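Local coordinates for protein putative 4-hydroxybenzoyl-CoA thioesterase (Geobacillus stearothermophilus, PDB 2OIW) that probably hydrolyses acyl-CoA thioesters, possibly 4-hydroxybenzoyl-CoA, as a hot-dog-fold thioesterase, at residues Thr6-Pro11 against Asp71-Thr76; Pro28-Ala33 against Glu90-Asn95; Glu59-Asn64 against Cys99-Ser104. One frame throughout, in Å; residues are numbered along the deposited sequence.

Contact 1. Residues Thr6-Pro11 against Asp71-Thr76; sequences TTVITP and DVTVYT
Thr7 and Ile9 pair with Val74 and Val72 across the seam between the N-terminal strand 5-9 and the start of strand 72-81, an antiparallel two-strand contact at the end of the sheet's pairing order. Both are hydrogen-bonded pairs, and four backbone bonds run between them: Val74 N to Thr7 O at 2.8 Å is almost straight (177°), whereas the return bond from Thr7 N to Val74 O is more bent (149°). A water lies within hydrogen-bonding distance of Val74 O, Thr7 OG1 and Thr76 OG1.

The two faces differ in character. On one, which Thr7 shares, Ile9 and Val72 pack on Trp30 of helix 27-34 and Val74 on Phe31. Ile9 carries CG1 beside its own backbone N (chi1 -72°), and its terminal methyl CD1 lands 3.9 Å from Val74 CG2, while its CB rests on Val72 CG2. Pro11 CG prolongs the layer, touching Val72 CG1 beyond the strand end. The other face is more exposed: Thr6 sets its methyl CG2 3.6 Å from Thr73 CG2, with its hydroxyl lying obliquely to the Tyr75 ring. That ring meets His93 edge-to-face.

Past the last pair, Thr10 OG1 donates to Asp71 OD1 over 3.0 Å, arriving from above the carboxylate plane, and so links the two segments where the ladder ends. A mostly apolar face turned to a central helix and a more polar face turned away are what a curved hot-dog sheet presents, here at the pair that includes the N-terminal strand.

Contact 2. Residues Pro28-Ala33 against Glu90-Asn95; sequences PVWFEA and EEIHQN
Phe31 reaches from helix 27-34 to strand 85-94 and is clasped between Glu90 and Ile92, two residues on the helix-facing side of the strand. Its CB starts near the carboxylate, 3.9 Å from Glu90 OE1. Further out, CG lies against Glu90 CD and CG, and CD1 comes to 3.4 Å from Glu90 CG, a CH-pi contact over one ring face. The carboxylate itself is stacked on the ring, the planes 23° apart, because Glu90 has CG between its backbone N and carbonyl carbon (chi1 46°) and bends again at chi2. CE1 touches both neighbours, with Ile92 CG1 at 3.5 Å; Ile92 CD1 covers the opposite face, 4.0 Å from the ring centroid. At the tip, CZ lies near Glu90 O and Ile92 CG1.

Ile92 CD1 also meets Trp30 CB at 3.8 Å and the edge of the indole, so one methyl serves two aromatic residues. A water donates to Phe31 O and Glu90 OE1, while Glu90 OE2 takes a salt bridge from Arg35 and a hydrogen bond from Ser104, pinning the carboxylate beside the ring. Here the helical "sausage" of the hot-dog fold is seated in the concave face of its sheet "bun".

Contact 3. Residues Glu59-Asn64 against Cys99-Ser104; sequences EVDYVN and CAKGRS
Glu59 and Asp61 pair with Arg103 and Lys101 in an antiparallel ladder of the hot-dog sheet, joining strand 53-62 to the long strand 97-110. At both pairs the backbone N and O are used in each direction. Asp61 N gives Lys101 O the shortest of these bonds, 2.7 Å, and Lys101 N returns one to Asp61 O; Glu59 N reaches Arg103 O, answered by Arg103 N to Glu59 O. Gly102 comes especially close between them, its CA 3.1 Å from Glu59 O in a CA-H...O contact. On the far side of strand 97-110, Gly102 and Ala100 bond to Glu90 and Ile92, and Cys99 and Ala100 together face Ile92 in a classic beta bulge.

Glu59, Asp61 and Arg103 find their main charged partners outside this pair. Asp61 OD1 forms a salt bridge with Arg57 of the third subunit, whose strand continues the sheet past Glu59, Val60 and Asp61. Within the chain, Glu59 OE2 is bridged by Arg57 and Arg103 NE by Glu79. Between Glu59 and Arg103 the contact is instead along the stems, CG to CB at 3.9 Å. Lys101 lays CE on Val63 CG2, its chain bent at chi3 (-68°). On the other face, Tyr62 OH is bonded to Asn24 O, and Val60 CG1 lies over one face of the Tyr62 ring.

Past Tyr62 the regular pairing ends. Asn64 ND2 is bonded to Val98 O, and a single carbonyl takes over the backbone: Cys99 O accepts from Val63 N at 2.8 Å and from Asn64 N at 3.0 Å, both from the same face of its plane, the Val63 donor standing 41° out of it.

How the contacts relate
Starting at the N terminus, strand 5-9 waits until residues 71-76 for its partner, so contact 1 closes a loop holding helix 27-34 and strand 53-62. Both of those are then tied to strands beyond that loop: the helix to 90-95 in contact 2, strand 53-62 to 99-104 in contact 3. Segments therefore alternate along the chain, and every pair of contacts crosses. Strands 72-81, 85-94 and 97-110 are consecutive neighbours, with Tyr75 O to Glu91 N joining contacts 1 and 2 and further backbone bonds joining 2 and 3. Contacts 1 and 3, about 14 Å apart between centres, flank the middle strand 85-94 without touching.

Contact 1. Residues Thr6-Pro11 against Asp71-Thr76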
ATOM      1  N   THR A   6       9.227 -16.309 -13.497  1.00 23.60           N
ATOM      2  CA  THR A   6      10.210 -15.781 -12.551  1.00 22.66           C
ATOM      3  C   THR A   6      10.208 -14.239 -12.574  1.00 22.21           C
ATOM      4  O   THR A   6      10.379 -13.637 -13.629  1.00 21.71           O
ATOM      5  CB  THR A   6      11.628 -16.252 -12.930  1.00 22.75           C
ATOM      6  OG1 THR A   6      11.698 -17.663 -12.777  1.00 21.05           O
ATOM      7  CG2 THR A   6      12.678 -15.602 -12.018  1.00 25.33           C
ATOM      8  N   THR A   7      10.038 -13.610 -11.413  1.00 21.34           N
ATOM      9  CA  THR A   7       9.868 -12.168 -11.345  1.00 20.55           C
ATOM     10  C   THR A   7      10.768 -11.691 -10.214  1.00 19.27           C
ATOM     11  O   THR A   7      10.503 -11.982  -9.047  1.00 19.03           O
ATOM     12  CB  THR A   7       8.365 -11.792 -11.053  1.00 20.71           C
ATOM     13  OG1 THR A   7       7.511 -12.433 -12.008  1.00 22.78           O
ATOM     14  CG2 THR A   7       8.122 -10.287 -11.141  1.00 18.42           C
ATOM     15  N   VAL A   8      11.833 -10.985 -10.561  1.00 18.90           N
ATOM     16  CA  VAL A   8      12.729 -10.344  -9.576  1.00 18.14           C
ATOM     17  C   VAL A   8      12.155  -8.983  -9.164  1.00 18.35           C
ATOM     18  O   VAL A   8      11.770  -8.174 -10.023  1.00 17.86           O
ATOM     19  CB  VAL A   8      14.205 -10.156 -10.116  1.00 18.45           C
ATOM     20  CG1 VAL A   8      15.124  -9.635  -9.011  1.00 19.30           C
ATOM     21  CG2 VAL A   8      14.769 -11.475 -10.668  1.00 18.75           C
ATOM     22  N   ILE A   9      12.128  -8.733  -7.852  1.00 17.41           N
ATOM     23  CA  ILE A   9      11.615  -7.494  -7.289  1.00 15.94           C
ATOM     24  C   ILE A   9      12.609  -6.918  -6.295  1.00 15.63           C
ATOM     25  O   ILE A   9      13.196  -7.664  -5.496  1.00 15.77           O
ATOM     26  CB  ILE A   9      10.301  -7.779  -6.556  1.00 16.34           C
ATOM     27  CG1 ILE A   9       9.205  -8.067  -7.584  1.00 15.99           C
ATOM     28  CG2 ILE A   9       9.934  -6.629  -5.633  1.00 16.03           C
ATOM     29  CD1 ILE A   9       7.889  -8.564  -7.030  1.00 16.83           C
ATOM     30  N   THR A  10      12.760  -5.596  -6.318  1.00 15.14           N
ATOM     31  CA  THR A  10      13.533  -4.856  -5.324  1.00 14.82           C
ATOM     32  C   THR A  10      12.605  -4.353  -4.227  1.00 15.20           C
ATOM     33  O   THR A  10      11.758  -3.516  -4.503  1.00 15.35           O
ATOM     34  CB  THR A  10      14.227  -3.675  -6.005  1.00 14.63           C
ATOM     35  OG1 THR A  10      15.116  -4.187  -7.002  1.00 15.06           O
ATOM     36  CG2 THR A  10      15.056  -2.878  -5.041  1.00 14.79           C
ATOM     37  N   PRO A  11      12.747  -4.877  -2.985  1.00 15.25           N
ATOM     38  CA  PRO A  11      11.936  -4.394  -1.872  1.00 14.81           C
ATOM     39  C   PRO A  11      12.156  -2.906  -1.591  1.00 15.28           C
ATOM     40  O   PRO A  11      13.229  -2.356  -1.878  1.00 14.88           O
ATOM     41  CB  PRO A  11      12.379  -5.267  -0.690  1.00 13.25           C
ATOM     42  CG  PRO A  11      12.943  -6.506  -1.363  1.00 14.40           C
ATOM     43  CD  PRO A  11      13.597  -6.025  -2.589  1.00 14.65           C
ATOM     44  N   ASP A  71      17.342  -8.193  -3.071  1.00 17.80           N
ATOM     45  CA  ASP A  71      16.252  -8.527  -4.010  1.00 17.69           C
ATOM     46  C   ASP A  71      15.534  -9.814  -3.599  1.00 17.17           C
ATOM     47  O   ASP A  71      16.060 -10.613  -2.837  1.00 16.51           O
ATOM     48  CB  ASP A  71      16.780  -8.622  -5.451  1.00 17.66           C
ATOM     49  CG  ASP A  71      17.029  -7.247  -6.046  1.00 19.79           C
ATOM     50  OD1 ASP A  71      16.620  -6.233  -5.412  1.00 19.57           O
ATOM     51  OD2 ASP A  71      17.610  -7.178  -7.143  1.00 20.94           O
ATOM     52  N   VAL A  72      14.315  -9.981  -4.083  1.00 16.64           N
ATOM     53  CA  VAL A  72      13.551 -11.211  -3.862  1.00 16.42           C
ATOM     54  C   VAL A  72      13.112 -11.693  -5.225  1.00 15.76           C
ATOM     55  O   VAL A  72      13.057 -10.900  -6.177  1.00 15.25           O
ATOM     56  CB  VAL A  72      12.303 -10.986  -2.982  1.00 17.22           C
ATOM     57  CG1 VAL A  72      12.711 -10.404  -1.611  1.00 16.34           C
ATOM     58  CG2 VAL A  72      11.260 -10.122  -3.696  1.00 16.02           C
ATOM     59  N   THR A  73      12.865 -12.994  -5.322  1.00 15.53           N
ATOM     60  CA  THR A  73      12.390 -13.603  -6.551  1.00 16.34           C
ATOM     61  C   THR A  73      11.106 -14.343  -6.292  1.00 16.36           C
ATOM     62  O   THR A  73      11.032 -15.193  -5.399  1.00 16.00           O
ATOM     63  CB  THR A  73      13.419 -14.584  -7.150  1.00 16.66           C
ATOM     64  OG1 THR A  73      14.677 -13.917  -7.251  1.00 16.18           O
ATOM     65  CG2 THR A  73      12.991 -15.037  -8.522  1.00 17.40           C
ATOM     66  N   VAL A  74      10.109 -14.011  -7.107  1.00 16.27           N
ATOM     67  CA  VAL A  74       8.809 -14.662  -7.092  1.00 16.99           C
ATOM     68  C   VAL A  74       8.775 -15.689  -8.199  1.00 17.92           C
ATOM     69  O   VAL A  74       9.072 -15.379  -9.359  1.00 17.80           O
ATOM     70  CB  VAL A  74       7.677 -13.620  -7.248  1.00 16.69           C
ATOM     71  CG1 VAL A  74       6.283 -14.264  -6.991  1.00 17.11           C
ATOM     72  CG2 VAL A  74       7.940 -12.434  -6.260  1.00 12.95           C
ATOM     73  N   TYR A  75       8.460 -16.926  -7.812  1.00 18.12           N
ATOM     74  CA  TYR A  75       8.207 -18.022  -8.742  1.00 18.04           C
ATOM     75  C   TYR A  75       6.728 -18.321  -8.732  1.00 18.56           C
ATOM     76  O   TYR A  75       6.140 -18.552  -7.674  1.00 18.16           O
ATOM     77  CB  TYR A  75       8.960 -19.261  -8.320  1.00 17.43           C
ATOM     78  CG  TYR A  75      10.448 -19.054  -8.272  1.00 19.17           C
ATOM     79  CD1 TYR A  75      11.231 -19.240  -9.424  1.00 19.40           C
ATOM     80  CD2 TYR A  75      11.082 -18.693  -7.092  1.00 17.80           C
ATOM     81  CE1 TYR A  75      12.603 -19.070  -9.392  1.00 19.52           C
ATOM     82  CE2 TYR A  75      12.469 -18.501  -7.058  1.00 19.20           C
ATOM     83  CZ  TYR A  75      13.209 -18.704  -8.208  1.00 18.12           C
ATOM     84  OH  TYR A  75      14.553 -18.517  -8.193  1.00 18.86           O
ATOM     85  N   THR A  76       6.143 -18.362  -9.919  1.00 18.59           N
ATOM     86  CA  THR A  76       4.702 -18.465 -10.058  1.00 19.05           C
ATOM     87  C   THR A  76       4.409 -19.522 -11.103  1.00 19.36           C
ATOM     88  O   THR A  76       4.895 -19.439 -12.226  1.00 18.51           O
ATOM     89  CB  THR A  76       4.085 -17.105 -10.450  1.00 19.14           C
ATOM     90  OG1 THR A  76       4.522 -16.089  -9.518  1.00 18.20           O
ATOM     91  CG2 THR A  76       2.549 -17.207 -10.427  1.00 20.25           C
TER
HETATM   92  O   HOH W   1       6.725 -14.796 -11.000  1.00 18.54           O

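Contact 2. Residues Pro28-Ala33 against Glu90-Asn95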
ATOM      1  N   PRO A  28       1.220 -10.780  -0.443  1.00 16.88           N
ATOM      2  CA  PRO A  28       0.244 -10.873  -1.507  1.00 17.09           C
ATOM      3  C   PRO A  28       0.475  -9.850  -2.624  1.00 17.48           C
ATOM      4  O   PRO A  28       0.042 -10.083  -3.747  1.00 17.31           O
ATOM      5  CB  PRO A  28      -1.082 -10.610  -0.781  1.00 17.86           C
ATOM      6  CG  PRO A  28      -0.840 -11.075   0.591  1.00 17.78           C
ATOM      7  CD  PRO A  28       0.570 -10.651   0.878  1.00 16.20           C
ATOM      8  N   VAL A  29       1.142  -8.734  -2.317  1.00 17.21           N
ATOM      9  CA  VAL A  29       1.357  -7.691  -3.317  1.00 16.93           C
ATOM     10  C   VAL A  29       2.415  -8.188  -4.312  1.00 17.19           C
ATOM     11  O   VAL A  29       2.267  -8.031  -5.519  1.00 18.33           O
ATOM     12  CB  VAL A  29       1.759  -6.336  -2.687  1.00 16.31           C
ATOM     13  CG1 VAL A  29       2.268  -5.389  -3.720  1.00 16.11           C
ATOM     14  CG2 VAL A  29       0.571  -5.679  -1.959  1.00 15.60           C
ATOM     15  N   TRP A  30       3.440  -8.842  -3.790  1.00 16.84           N
ATOM     16  CA  TRP A  30       4.499  -9.428  -4.617  1.00 16.90           C
ATOM     17  C   TRP A  30       4.027 -10.679  -5.396  1.00 17.42           C
ATOM     18  O   TRP A  30       4.405 -10.904  -6.574  1.00 17.99           O
ATOM     19  CB  TRP A  30       5.647  -9.783  -3.661  1.00 16.41           C
ATOM     20  CG  TRP A  30       6.398  -8.574  -3.153  1.00 14.60           C
ATOM     21  CD1 TRP A  30       6.273  -7.272  -3.569  1.00 11.54           C
ATOM     22  CD2 TRP A  30       7.465  -8.593  -2.209  1.00 13.33           C
ATOM     23  NE1 TRP A  30       7.170  -6.473  -2.884  1.00 13.60           N
ATOM     24  CE2 TRP A  30       7.915  -7.270  -2.052  1.00 13.16           C
ATOM     25  CE3 TRP A  30       8.052  -9.609  -1.435  1.00 13.84           C
ATOM     26  CZ2 TRP A  30       8.938  -6.941  -1.169  1.00 13.84           C
ATOM     27  CZ3 TRP A  30       9.078  -9.285  -0.593  1.00 13.34           C
ATOM     28  CH2 TRP A  30       9.515  -7.968  -0.469  1.00 14.25           C
ATOM     29  N   PHE A  31       3.201 -11.500  -4.750  1.00 18.12           N
ATOM     30  CA  PHE A  31       2.537 -12.634  -5.425  1.00 19.09           C
ATOM     31  C   PHE A  31       1.667 -12.158  -6.576  1.00 19.14           C
ATOM     32  O   PHE A  31       1.708 -12.736  -7.654  1.00 21.06           O
ATOM     33  CB  PHE A  31       1.673 -13.458  -4.447  1.00 18.17           C
ATOM     34  CG  PHE A  31       2.454 -14.464  -3.636  1.00 18.84           C
ATOM     35  CD1 PHE A  31       3.535 -15.158  -4.192  1.00 19.05           C
ATOM     36  CD2 PHE A  31       2.075 -14.740  -2.334  1.00 17.89           C
ATOM     37  CE1 PHE A  31       4.229 -16.106  -3.439  1.00 20.15           C
ATOM     38  CE2 PHE A  31       2.745 -15.671  -1.575  1.00 18.85           C
ATOM     39  CZ  PHE A  31       3.827 -16.356  -2.109  1.00 18.47           C
ATOM     40  N   GLU A  32       0.888 -11.102  -6.368  1.00 19.42           N
ATOM     41  CA  GLU A  32       0.092 -10.567  -7.490  1.00 19.43           C
ATOM     42  C   GLU A  32       0.985 -10.020  -8.614  1.00 18.77           C
ATOM     43  O   GLU A  32       0.659 -10.137  -9.795  1.00 18.16           O
ATOM     44  CB  GLU A  32      -0.896  -9.489  -7.007  1.00 18.70           C
ATOM     45  CG  GLU A  32      -1.882  -9.024  -8.132  1.00 20.27           C
ATOM     46  CD  GLU A  32      -2.693  -7.808  -7.705  1.00 22.88           C
ATOM     47  OE1 GLU A  32      -2.057  -6.777  -7.419  1.00 25.27           O
ATOM     48  OE2 GLU A  32      -3.944  -7.905  -7.593  1.00 27.28           O
ATOM     49  N   ALA A  33       2.105  -9.397  -8.243  1.00 17.91           N
ATOM     50  CA  ALA A  33       3.090  -8.952  -9.233  1.00 17.93           C
ATOM     51  C   ALA A  33       3.618 -10.161 -10.073  1.00 18.14           C
ATOM     52  O   ALA A  33       3.752 -10.076 -11.281  1.00 18.47           O
ATOM     53  CB  ALA A  33       4.255  -8.193  -8.516  1.00 17.88           C
ATOM     54  N   GLU A  90       2.811 -20.618  -5.813  1.00 19.54           N
ATOM     55  CA  GLU A  90       3.783 -19.518  -5.886  1.00 19.89           C
ATOM     56  C   GLU A  90       4.694 -19.489  -4.668  1.00 19.82           C
ATOM     57  O   GLU A  90       4.290 -19.903  -3.556  1.00 19.94           O
ATOM     58  CB  GLU A  90       3.055 -18.163  -6.085  1.00 20.22           C
ATOM     59  CG  GLU A  90       1.842 -17.999  -5.144  1.00 20.38           C
ATOM     60  CD  GLU A  90       0.688 -17.174  -5.713  1.00 24.16           C
ATOM     61  OE1 GLU A  90       0.856 -16.490  -6.766  1.00 24.91           O
ATOM     62  OE2 GLU A  90      -0.406 -17.208  -5.073  1.00 23.26           O
ATOM     63  N   GLU A  91       5.921 -19.009  -4.867  1.00 18.48           N
ATOM     64  CA  GLU A  91       6.895 -18.939  -3.785  1.00 18.54           C
ATOM     65  C   GLU A  91       7.678 -17.640  -3.891  1.00 18.81           C
ATOM     66  O   GLU A  91       7.892 -17.137  -4.986  1.00 18.71           O
ATOM     67  CB  GLU A  91       7.884 -20.112  -3.868  1.00 18.73           C
ATOM     68  CG  GLU A  91       7.323 -21.446  -3.503  1.00 18.83           C
ATOM     69  CD  GLU A  91       8.363 -22.540  -3.507  1.00 21.95           C
ATOM     70  OE1 GLU A  91       9.532 -22.260  -3.883  1.00 21.55           O
ATOM     71  OE2 GLU A  91       8.002 -23.692  -3.158  1.00 20.31           O
ATOM     72  N   ILE A  92       8.087 -17.095  -2.753  1.00 18.53           N
ATOM     73  CA  ILE A  92       9.028 -15.972  -2.753  1.00 18.91           C
ATOM     74  C   ILE A  92      10.311 -16.387  -2.057  1.00 18.15           C
ATOM     75  O   ILE A  92      10.271 -16.948  -0.960  1.00 17.58           O
ATOM     76  CB  ILE A  92       8.434 -14.703  -2.097  1.00 18.94           C
ATOM     77  CG1 ILE A  92       7.119 -14.318  -2.770  1.00 19.44           C
ATOM     78  CG2 ILE A  92       9.396 -13.551  -2.219  1.00 16.69           C
ATOM     79  CD1 ILE A  92       6.431 -13.181  -2.092  1.00 19.44           C
ATOM     80  N   HIS A  93      11.442 -16.142  -2.731  1.00 18.13           N
ATOM     81  CA  HIS A  93      12.764 -16.452  -2.231  1.00 17.29           C
ATOM     82  C   HIS A  93      13.564 -15.156  -1.998  1.00 17.53           C
ATOM     83  O   HIS A  93      13.352 -14.131  -2.668  1.00 15.92           O
ATOM     84  CB  HIS A  93      13.552 -17.331  -3.220  1.00 17.91           C
ATOM     85  CG  HIS A  93      12.947 -18.678  -3.486  1.00 18.90           C
ATOM     86  ND1 HIS A  93      13.707 -19.772  -3.834  1.00 22.51           N
ATOM     87  CD2 HIS A  93      11.659 -19.107  -3.478  1.00 19.79           C
ATOM     88  CE1 HIS A  93      12.920 -20.820  -4.022  1.00 20.82           C
ATOM     89  NE2 HIS A  93      11.670 -20.441  -3.813  1.00 18.12           N
ATOM     90  N   GLN A  94      14.488 -15.218  -1.049  1.00 17.16           N
ATOM     91  CA  GLN A  94      15.457 -14.141  -0.819  1.00 18.56           C
ATOM     92  C   GLN A  94      16.747 -14.819  -0.381  1.00 19.09           C
ATOM     93  O   GLN A  94      16.706 -15.779   0.393  1.00 18.81           O
ATOM     94  CB  GLN A  94      14.972 -13.145   0.234  1.00 17.82           C
ATOM     95  CG  GLN A  94      15.919 -11.929   0.452  1.00 17.00           C
ATOM     96  CD  GLN A  94      15.314 -10.844   1.349  1.00 18.79           C
ATOM     97  OE1 GLN A  94      15.034 -11.072   2.528  1.00 18.51           O
ATOM     98  NE2 GLN A  94      15.121  -9.647   0.789  1.00 15.16           N
ATOM     99  N   ASN A  95      17.885 -14.357  -0.899  1.00 19.56           N
ATOM    100  CA  ASN A  95      19.169 -14.971  -0.529  1.00 20.00           C
ATOM    101  C   ASN A  95      19.183 -16.479  -0.783  1.00 19.72           C
ATOM    102  O   ASN A  95      19.782 -17.241  -0.029  1.00 19.06           O
ATOM    103  CB  ASN A  95      19.485 -14.684   0.949  1.00 20.98           C
ATOM    104  CG  ASN A  95      20.970 -14.844   1.266  1.00 23.59           C
ATOM    105  OD1 ASN A  95      21.839 -14.472   0.453  1.00 25.61           O
ATOM    106  ND2 ASN A  95      21.274 -15.427   2.430  1.00 25.10           N
TER
HETATM  107  O   HOH W   2       2.890 -15.292  -7.769  1.00 13.29           O

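Contact 3. Residues Glu59-Asn64 against Cys99-Ser104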
ATOM      1  N   GLU A  59      -3.993 -18.427   0.026  1.00 25.11           N
ATOM      2  CA  GLU A  59      -3.348 -18.923   1.248  1.00 25.62           C
ATOM      3  C   GLU A  59      -1.873 -18.621   1.171  1.00 23.98           C
ATOM      4  O   GLU A  59      -1.290 -18.707   0.085  1.00 23.71           O
ATOM      5  CB  GLU A  59      -3.548 -20.447   1.421  1.00 25.61           C
ATOM      6  CG  GLU A  59      -4.233 -21.126   0.262  1.00 29.56           C
ATOM      7  CD  GLU A  59      -4.562 -22.593   0.509  1.00 30.25           C
ATOM      8  OE1 GLU A  59      -3.650 -23.341   0.921  1.00 35.52           O
ATOM      9  OE2 GLU A  59      -5.737 -22.987   0.276  1.00 35.94           O
ATOM     10  N   VAL A  60      -1.264 -18.265   2.305  1.00 21.14           N
ATOM     11  CA  VAL A  60       0.164 -17.930   2.335  1.00 19.53           C
ATOM     12  C   VAL A  60       0.739 -18.529   3.598  1.00 19.69           C
ATOM     13  O   VAL A  60       0.121 -18.407   4.674  1.00 17.68           O
ATOM     14  CB  VAL A  60       0.406 -16.395   2.314  1.00 18.91           C
ATOM     15  CG1 VAL A  60       1.873 -16.065   2.527  1.00 16.46           C
ATOM     16  CG2 VAL A  60      -0.117 -15.751   1.020  1.00 18.83           C
ATOM     17  N   ASP A  61       1.865 -19.222   3.448  1.00 18.98           N
ATOM     18  CA  ASP A  61       2.677 -19.664   4.579  1.00 20.47           C
ATOM     19  C   ASP A  61       3.896 -18.750   4.652  1.00 20.54           C
ATOM     20  O   ASP A  61       4.611 -18.589   3.665  1.00 20.40           O
ATOM     21  CB  ASP A  61       3.136 -21.137   4.442  1.00 21.31           C
ATOM     22  CG  ASP A  61       2.002 -22.160   4.692  1.00 24.58           C
ATOM     23  OD1 ASP A  61       1.015 -21.897   5.430  1.00 26.69           O
ATOM     24  OD2 ASP A  61       2.123 -23.287   4.187  1.00 32.67           O
ATOM     25  N   TYR A  62       4.114 -18.147   5.819  1.00 19.97           N
ATOM     26  CA  TYR A  62       5.243 -17.248   6.045  1.00 19.92           C
ATOM     27  C   TYR A  62       6.348 -18.076   6.686  1.00 20.16           C
ATOM     28  O   TYR A  62       6.266 -18.396   7.864  1.00 20.41           O
ATOM     29  CB  TYR A  62       4.805 -16.075   6.939  1.00 20.05           C
ATOM     30  CG  TYR A  62       3.781 -15.153   6.258  1.00 20.76           C
ATOM     31  CD1 TYR A  62       4.206 -14.052   5.478  1.00 23.47           C
ATOM     32  CD2 TYR A  62       2.403 -15.373   6.393  1.00 18.92           C
ATOM     33  CE1 TYR A  62       3.278 -13.198   4.850  1.00 20.57           C
ATOM     34  CE2 TYR A  62       1.470 -14.527   5.779  1.00 20.79           C
ATOM     35  CZ  TYR A  62       1.928 -13.443   5.003  1.00 21.62           C
ATOM     36  OH  TYR A  62       1.033 -12.614   4.375  1.00 22.81           O
ATOM     37  N   VAL A  63       7.342 -18.465   5.891  1.00 19.87           N
ATOM     38  CA  VAL A  63       8.317 -19.493   6.293  1.00 20.42           C
ATOM     39  C   VAL A  63       9.532 -18.826   6.941  1.00 20.56           C
ATOM     40  O   VAL A  63      10.049 -19.261   7.960  1.00 20.93           O
ATOM     41  CB  VAL A  63       8.740 -20.343   5.023  1.00 20.79           C
ATOM     42  CG1 VAL A  63       9.753 -21.432   5.354  1.00 21.37           C
ATOM     43  CG2 VAL A  63       7.507 -20.965   4.329  1.00 20.07           C
ATOM     44  N   ASN A  64       9.997 -17.742   6.341  1.00 21.11           N
ATOM     45  CA  ASN A  64      11.175 -17.038   6.851  1.00 21.42           C
ATOM     46  C   ASN A  64      10.967 -15.562   6.641  1.00 21.27           C
ATOM     47  O   ASN A  64      10.346 -15.177   5.684  1.00 21.61           O
ATOM     48  CB  ASN A  64      12.426 -17.480   6.087  1.00 21.45           C
ATOM     49  CG  ASN A  64      12.918 -18.853   6.511  1.00 24.25           C
ATOM     50  OD1 ASN A  64      13.235 -19.070   7.678  1.00 26.12           O
ATOM     51  ND2 ASN A  64      12.995 -19.795   5.556  1.00 26.29           N
ATOM     52  N   CYS A  99      11.066 -18.121   1.443  1.00 18.49           N
ATOM     53  CA  CYS A  99      10.609 -17.365   2.589  1.00 18.39           C
ATOM     54  C   CYS A  99       9.101 -17.332   2.696  1.00 17.87           C
ATOM     55  O   CYS A  99       8.590 -17.070   3.767  1.00 18.35           O
ATOM     56  CB  CYS A  99      11.172 -15.938   2.561  1.00 18.33           C
ATOM     57  SG  CYS A  99      12.978 -15.895   2.731  1.00 19.83           S
ATOM     58  N   ALA A 100       8.400 -17.540   1.582  1.00 17.45           N
ATOM     59  CA  ALA A 100       6.934 -17.527   1.565  1.00 18.21           C
ATOM     60  C   ALA A 100       6.427 -18.470   0.507  1.00 18.33           C
ATOM     61  O   ALA A 100       7.008 -18.545  -0.578  1.00 18.60           O
ATOM     62  CB  ALA A 100       6.396 -16.125   1.298  1.00 17.88           C
ATOM     63  N   LYS A 101       5.382 -19.227   0.843  1.00 18.54           N
ATOM     64  CA  LYS A 101       4.758 -20.146  -0.099  1.00 18.96           C
ATOM     65  C   LYS A 101       3.284 -19.808  -0.150  1.00 19.89           C
ATOM     66  O   LYS A 101       2.684 -19.554   0.891  1.00 20.83           O
ATOM     67  CB  LYS A 101       4.934 -21.583   0.359  1.00 19.28           C
ATOM     68  CG  LYS A 101       6.391 -22.009   0.500  1.00 21.97           C
ATOM     69  CD  LYS A 101       6.497 -23.492   0.847  1.00 27.68           C
ATOM     70  CE  LYS A 101       5.976 -23.784   2.247  1.00 29.34           C
ATOM     71  NZ  LYS A 101       6.520 -25.068   2.789  1.00 35.66           N
ATOM     72  N   GLY A 102       2.698 -19.806  -1.346  1.00 19.89           N
ATOM     73  CA  GLY A 102       1.326 -19.378  -1.496  1.00 19.22           C
ATOM     74  C   GLY A 102       0.588 -20.245  -2.484  1.00 19.60           C
ATOM     75  O   GLY A 102       1.182 -20.882  -3.362  1.00 18.70           O
ATOM     76  N   ARG A 103      -0.725 -20.237  -2.342  1.00 19.68           N
ATOM     77  CA  ARG A 103      -1.625 -20.746  -3.364  1.00 20.88           C
ATOM     78  C   ARG A 103      -2.751 -19.737  -3.556  1.00 20.62           C
ATOM     79  O   ARG A 103      -3.235 -19.123  -2.580  1.00 20.39           O
ATOM     80  CB  ARG A 103      -2.232 -22.077  -2.898  1.00 22.00           C
ATOM     81  CG  ARG A 103      -1.767 -23.304  -3.634  1.00 26.82           C
ATOM     82  CD  ARG A 103      -2.310 -24.561  -2.992  1.00 28.84           C
ATOM     83  NE  ARG A 103      -1.468 -25.702  -3.358  1.00 33.37           N
ATOM     84  CZ  ARG A 103      -0.433 -26.156  -2.642  1.00 33.33           C
ATOM     85  NH1 ARG A 103      -0.097 -25.570  -1.498  1.00 31.32           N
ATOM     86  NH2 ARG A 103       0.266 -27.213  -3.077  1.00 32.27           N
ATOM     87  N   SER A 104      -3.196 -19.594  -4.802  1.00 19.21           N
ATOM     88  CA  SER A 104      -4.339 -18.743  -5.107  1.00 18.63           C
ATOM     89  C   SER A 104      -5.201 -19.342  -6.203  1.00 18.23           C
ATOM     90  O   SER A 104      -4.709 -20.037  -7.115  1.00 16.75           O
ATOM     91  CB  SER A 104      -3.893 -17.324  -5.495  1.00 18.64           C
ATOM     92  OG  SER A 104      -2.890 -17.371  -6.489  1.00 20.91           O
TER